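Local coordinates for cell division control protein 4 (PDB 3V7D) that recognises phosphorylated target proteins, among them the CDK inhibitor SIC1, as the substrate-binding F-box subunit of an SCF E3 ubiquitin ligase, at residues Thr126-Glu131 against Val135-Asp140; Leu168-Gly173 against Trp188-Gly193. The protein carries 1 engineered substitution. One frame throughout, in Å; residues are numbered along the deposited sequence.

Contact 1. Residues Thr126-Glu131 against Val135-Asp140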
loop_
_atom_site.group_PDB
_atom_site.type_symbol
_atom_site.label_atom_id
_atom_site.label_comp_id
_atom_site.label_asym_id
_atom_site.label_seq_id
_atom_site.Cartn_x
_atom_site.Cartn_y
_atom_site.Cartn_z
ATOM N N THR B 126 -9.657 -16.543 18.231
ATOM C CA THR B 126 -10.086 -15.204 18.632
ATOM C C THR B 126 -9.209 -14.089 18.083
ATOM O O THR B 126 -9.649 -12.950 17.964
ATOM C CB THR B 126 -10.129 -15.067 20.163
ATOM O OG1 THR B 126 -8.808 -15.245 20.693
ATOM C CG2 THR B 126 -11.064 -16.107 20.760
ATOM N N CYS B 127 -7.963 -14.411 17.766
ATOM C CA CYS B 127 -7.039 -13.394 17.283
ATOM C C CYS B 127 -5.884 -14.000 16.503
ATOM O O CYS B 127 -5.485 -15.141 16.738
ATOM C CB CYS B 127 -6.523 -12.529 18.437
ATOM S SG CYS B 127 -5.924 -13.453 19.878
ATOM N N LEU B 128 -5.366 -13.220 15.562
ATOM C CA LEU B 128 -4.282 -13.657 14.695
ATOM C C LEU B 128 -3.371 -12.487 14.364
ATOM O O LEU B 128 -3.837 -11.393 14.052
ATOM C CB LEU B 128 -4.839 -14.266 13.404
ATOM C CG LEU B 128 -3.855 -14.892 12.407
ATOM C CD1 LEU B 128 -4.507 -16.057 11.677
ATOM C CD2 LEU B 128 -3.342 -13.871 11.396
ATOM N N GLN B 129 -2.069 -12.734 14.444
ATOM C CA GLN B 129 -1.066 -11.793 13.971
ATOM C C GLN B 129 -0.264 -12.475 12.878
ATOM O O GLN B 129 -0.017 -13.680 12.941
ATOM C CB GLN B 129 -0.132 -11.376 15.106
ATOM C CG GLN B 129 -0.745 -10.427 16.118
ATOM C CD GLN B 129 -0.903 -9.019 15.573
ATOM O OE1 GLN B 129 0.008 -8.195 15.682
ATOM N NE2 GLN B 129 -2.060 -8.738 14.981
ATOM N N PHE B 130 0.132 -11.706 11.872
ATOM C CA PHE B 130 0.970 -12.217 10.799
ATOM C C PHE B 130 2.057 -11.195 10.517
ATOM O O PHE B 130 1.816 -10.202 9.835
ATOM C CB PHE B 130 0.136 -12.458 9.540
ATOM C CG PHE B 130 0.924 -13.002 8.380
ATOM C CD1 PHE B 130 2.079 -13.737 8.589
ATOM C CD2 PHE B 130 0.510 -12.770 7.079
ATOM C CE1 PHE B 130 2.806 -14.231 7.525
ATOM C CE2 PHE B 130 1.234 -13.263 6.010
ATOM C CZ PHE B 130 2.384 -13.994 6.233
ATOM N N GLU B 131 3.243 -11.429 11.070
ATOM C CA GLU B 131 4.386 -10.534 10.888
ATOM C C GLU B 131 5.667 -11.359 10.922
ATOM O O GLU B 131 5.711 -12.416 11.558
ATOM C CB GLU B 131 4.469 -9.492 12.017
ATOM C CG GLU B 131 3.193 -8.711 12.326
ATOM C CD GLU B 131 2.831 -7.711 11.243
ATOM O OE1 GLU B 131 1.647 -7.320 11.173
ATOM O OE2 GLU B 131 3.728 -7.315 10.467
ATOM N N VAL B 135 3.224 -16.696 11.994
ATOM C CA VAL B 135 1.780 -16.607 12.134
ATOM C C VAL B 135 1.475 -16.973 13.572
ATOM O O VAL B 135 1.929 -18.006 14.069
ATOM C CB VAL B 135 1.020 -17.550 11.186
ATOM C CG1 VAL B 135 -0.482 -17.285 11.283
ATOM C CG2 VAL B 135 1.498 -17.367 9.759
ATOM N N ILE B 136 0.729 -16.109 14.248
ATOM C CA ILE B 136 0.475 -16.280 15.671
ATOM C C ILE B 136 -1.019 -16.196 15.949
ATOM O O ILE B 136 -1.681 -15.245 15.535
ATOM C CB ILE B 136 1.226 -15.217 16.494
ATOM C CG1 ILE B 136 2.700 -15.175 16.085
ATOM C CG2 ILE B 136 1.093 -15.497 17.982
ATOM C CD1 ILE B 136 3.440 -13.961 16.582
ATOM N N THR B 137 -1.548 -17.199 16.644
ATOM C CA THR B 137 -2.979 -17.271 16.913
ATOM C C THR B 137 -3.278 -17.474 18.391
ATOM O O THR B 137 -2.517 -18.122 19.110
ATOM C CB THR B 137 -3.643 -18.424 16.137
ATOM O OG1 THR B 137 -2.916 -19.634 16.377
ATOM C CG2 THR B 137 -3.665 -18.133 14.639
ATOM N N GLY B 138 -4.403 -16.923 18.832
ATOM C CA GLY B 138 -4.884 -17.133 20.184
ATOM C C GLY B 138 -6.301 -17.676 20.170
ATOM O O GLY B 138 -7.064 -17.423 19.234
ATOM N N ALA B 139 -6.657 -18.436 21.200
ATOM C CA ALA B 139 -8.019 -18.944 21.317
ATOM C C ALA B 139 -8.489 -19.026 22.766
ATOM O O ALA B 139 -7.758 -18.672 23.696
ATOM C CB ALA B 139 -8.143 -20.298 20.639
ATOM N N ASP B 140 -9.716 -19.499 22.951
ATOM C CA ASP B 140 -10.283 -19.613 24.282
ATOM C C ASP B 140 -9.779 -20.865 24.988
ATOM O O ASP B 140 -10.212 -21.177 26.097
ATOM C CB ASP B 140 -11.809 -19.605 24.227
ATOM C CG ASP B 140 -12.425 -18.891 25.414
ATOM O OD1 ASP B 140 -11.975 -17.767 25.727
ATOM O OD2 ASP B 140 -13.343 -19.457 26.045
#
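Residues Thr126-Glu131 and Val135-Asp140 run antiparallel as a beta hairpin, their strand axes 170° apart in direction and 4.7 Å apart at closest approach. This hairpin forms the first two strands of a four-stranded WD40 propeller blade, within the repeat WD 1. Gln129 and Ile136 make a hydrogen-bonded pair, with Gln129 N to Ile136 O at 2.8 Å and Ile136 N to Gln129 O at 2.9 Å. Toward Thr126 the pairing slips into a classic beta bulge: Thr126 N and, weakly at 3.5 Å, Cys127 N both point to Gly138 O, while Gly138 N returns a bond to Cys127 O.

Side chains separate onto two faces. On one, Leu128 and Thr137 lie side by side, with CD1 of Leu128 3.7 Å from CG2 of Thr137. Farther along this face, CG2 of Val135 meets the Phe130 ring obliquely, 3.9 Å from CD1, and Val447 of strand 445-452 packs against Leu128, Phe130 and Val135. The hydroxyl of Thr137 is held by His120 NE2, while its methyl CG2 faces Leu128.

The other face carries Cys127, Gln129 and Ile136. Gln129 CB stands 4.3 Å from Ile136 CB, but a bend at chi2 (-74°) leads the side-chain end away, where OE1 meets Tyr170 N and NE2 makes a weak bond to Leu128 O. With chi1 at 48°, the Cys127 thiol sits between its own backbone N and carbonyl carbon, which sets SG over the side-chain-less Gly138, 3.8 Å from its CA.

Contact 2. Residues Leu168-Gly173 against Trp188-Gly193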
loop_
_atom_site.group_PDB
_atom_site.type_symbol
_atom_site.label_atom_id
_atom_site.label_comp_id
_atom_site.label_asym_id
_atom_site.label_seq_id
_atom_site.Cartn_x
_atom_site.Cartn_y
_atom_site.Cartn_z
ATOM N N LEU B 168 -3.873 -10.082 20.790
ATOM C CA LEU B 168 -2.478 -10.374 20.469
ATOM C C LEU B 168 -1.862 -9.225 19.691
ATOM O O LEU B 168 -2.505 -8.649 18.817
ATOM C CB LEU B 168 -2.380 -11.627 19.599
ATOM C CG LEU B 168 -2.370 -13.010 20.236
ATOM C CD1 LEU B 168 -2.210 -14.051 19.140
ATOM C CD2 LEU B 168 -1.252 -13.119 21.259
ATOM N N LYS B 169 -0.608 -8.905 19.991
ATOM C CA LYS B 169 0.111 -7.902 19.218
ATOM C C LYS B 169 1.589 -8.243 19.130
ATOM O O LYS B 169 2.281 -8.335 20.143
ATOM C CB LYS B 169 -0.067 -6.510 19.820
ATOM C CG LYS B 169 0.352 -5.371 18.900
ATOM C CD LYS B 169 -0.669 -5.150 17.797
ATOM C CE LYS B 169 -0.296 -3.961 16.925
ATOM N NZ LYS B 169 -1.421 -3.544 16.029
ATOM N N TYR B 170 2.065 -8.430 17.906
ATOM C CA TYR B 170 3.471 -8.709 17.672
ATOM C C TYR B 170 4.258 -7.405 17.732
ATOM O O TYR B 170 3.834 -6.389 17.184
ATOM C CB TYR B 170 3.654 -9.384 16.314
ATOM C CG TYR B 170 5.082 -9.762 16.013
ATOM C CD1 TYR B 170 5.597 -10.979 16.429
ATOM C CD2 TYR B 170 5.917 -8.902 15.311
ATOM C CE1 TYR B 170 6.903 -11.330 16.161
ATOM C CE2 TYR B 170 7.225 -9.246 15.036
ATOM C CZ TYR B 170 7.712 -10.462 15.463
ATOM O OH TYR B 170 9.013 -10.812 15.194
ATOM N N ALA B 171 5.401 -7.431 18.409
ATOM C CA ALA B 171 6.226 -6.235 18.536
ATOM C C ALA B 171 7.362 -6.228 17.516
ATOM O O ALA B 171 7.285 -5.556 16.484
ATOM C CB ALA B 171 6.773 -6.116 19.952
ATOM N N HIS B 172 8.409 -6.990 17.816
ATOM C CA HIS B 172 9.599 -7.072 16.978
ATOM C C HIS B 172 10.510 -8.133 17.571
ATOM O O HIS B 172 10.454 -8.399 18.772
ATOM C CB HIS B 172 10.342 -5.739 16.967
ATOM C CG HIS B 172 10.902 -5.356 18.302
ATOM N ND1 HIS B 172 10.155 -4.709 19.265
ATOM C CD2 HIS B 172 12.130 -5.543 18.841
ATOM C CE1 HIS B 172 10.902 -4.506 20.336
ATOM N NE2 HIS B 172 12.104 -5.002 20.105
ATOM N N GLY B 173 11.346 -8.737 16.734
ATOM C CA GLY B 173 12.336 -9.690 17.204
ATOM C C GLY B 173 11.768 -10.866 17.974
ATOM O O GLY B 173 12.359 -11.319 18.950
ATOM N N TRP B 188 5.777 -12.189 25.697
ATOM C CA TRP B 188 6.371 -13.470 25.339
ATOM C C TRP B 188 7.589 -13.295 24.440
ATOM O O TRP B 188 7.665 -12.351 23.652
ATOM C CB TRP B 188 5.349 -14.352 24.617
ATOM C CG TRP B 188 4.027 -14.490 25.311
ATOM C CD1 TRP B 188 3.029 -13.563 25.360
ATOM C CD2 TRP B 188 3.548 -15.635 26.027
ATOM N NE1 TRP B 188 1.963 -14.053 26.074
ATOM C CE2 TRP B 188 2.255 -15.325 26.495
ATOM C CE3 TRP B 188 4.088 -16.889 26.327
ATOM C CZ2 TRP B 188 1.496 -16.221 27.241
ATOM C CZ3 TRP B 188 3.331 -17.778 27.071
ATOM C CH2 TRP B 188 2.049 -17.440 27.517
ATOM N N ASP B 189 8.538 -14.216 24.564
ATOM C CA ASP B 189 9.667 -14.285 23.651
ATOM C C ASP B 189 9.572 -15.601 22.889
ATOM O O ASP B 189 9.753 -16.674 23.466
ATOM C CB ASP B 189 10.991 -14.207 24.420
ATOM C CG ASP B 189 12.207 -14.123 23.503
ATOM O OD1 ASP B 189 12.314 -14.921 22.546
ATOM O OD2 ASP B 189 13.066 -13.250 23.744
ATOM N N ILE B 190 9.290 -15.513 21.593
ATOM C CA ILE B 190 9.141 -16.704 20.759
ATOM C C ILE B 190 10.416 -17.546 20.720
ATOM O O ILE B 190 10.368 -18.772 20.813
ATOM C CB ILE B 190 8.723 -16.333 19.321
ATOM C CG1 ILE B 190 7.311 -15.752 19.318
ATOM C CG2 ILE B 190 8.769 -17.550 18.412
ATOM C CD1 ILE B 190 6.820 -15.336 17.948
ATOM N N LYS B 191 11.559 -16.879 20.607
ATOM C CA LYS B 191 12.828 -17.578 20.462
ATOM C C LYS B 191 13.293 -18.233 21.758
ATOM O O LYS B 191 14.167 -19.101 21.734
ATOM C CB LYS B 191 13.904 -16.637 19.914
ATOM C CG LYS B 191 13.583 -16.084 18.526
ATOM C CD LYS B 191 14.491 -14.915 18.152
ATOM C CE LYS B 191 14.515 -13.857 19.247
ATOM N NZ LYS B 191 13.135 -13.448 19.646
ATOM N N LYS B 192 12.717 -17.820 22.885
ATOM C CA LYS B 192 12.973 -18.487 24.162
ATOM C C LYS B 192 11.850 -19.473 24.456
ATOM O O LYS B 192 11.965 -20.322 25.343
ATOM C CB LYS B 192 13.089 -17.477 25.305
ATOM C CG LYS B 192 14.216 -16.474 25.145
ATOM C CD LYS B 192 14.327 -15.569 26.366
ATOM C CE LYS B 192 15.519 -14.630 26.256
ATOM N NZ LYS B 192 15.741 -13.869 27.513
ATOM N N GLY B 193 10.764 -19.348 23.700
ATOM C CA GLY B 193 9.612 -20.217 23.845
ATOM C C GLY B 193 8.932 -20.111 25.198
ATOM O O GLY B 193 8.424 -21.104 25.719
#
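Two points of touch join Leu168-Gly173 to Trp188-Gly193, linking strand 165-170 and the turn after it to the turn that follows strand 185-189 in the second WD40 propeller blade. The apolar point is Tyr170 with Ile190: CD1 of Ile190 arrives at the ring edge, near the ring plane, 4.4 Å from CE1. The polar point is Lys191 NZ with Gly173 O, a hydrogen bond whose modelled length of 2.4 Å is too short to be trusted in detail. Only 129 Å² is buried between the segments, in keeping with so sparse a contact.

In the next shell, bends at chi3 and chi4 (both -51°) fold the lysine chain back until NZ lies between Gly173 O and Asp189 OD1. There NZ makes a salt bridge, its hydrogen bond weak at 3.4 Å from Asp189 OD1. Asp189 OD1 also accepts from Lys192 N at 2.9 Å, an Asx motif that ties the carboxylate to the turn beyond strand 185-189; the donor comes from above the carboxylate plane, 50° out of it.

Farther out, strand 175-180 lies between the two segments in the sheet, and its Leu176 packs on Ile190. Tyr134 of the preceding blade touches both Tyr170 and Ile190. The phenol is anchored by two hydrogen bonds, which probably help hold the ring in place: Tyr170 OH meets both Asp132 OD2 and Gly174 N.

How the contacts relate
Contact 1 lies in the blade of WD 1 and contact 2 in that of WD 2, the next along the chain; their centres are about 12 Å apart. Strand 165-170 makes the junction, its residues packing against the hairpin of contact 1. Gln129 OE1 probably accepts a hydrogen bond from Tyr170 N at 3.0 Å, while Cys127 SG reaches Leu168 CG at 3.6 Å. Leu168 CD1 also comes within 3.6 Å of Gly138 N, packing a methyl against the backbone at the bulge. Polar and apolar contacts thus join neighbouring propeller blades. The centres of contacts 1 and 2 lie about 13 and 17 Å from the chain centre, respectively.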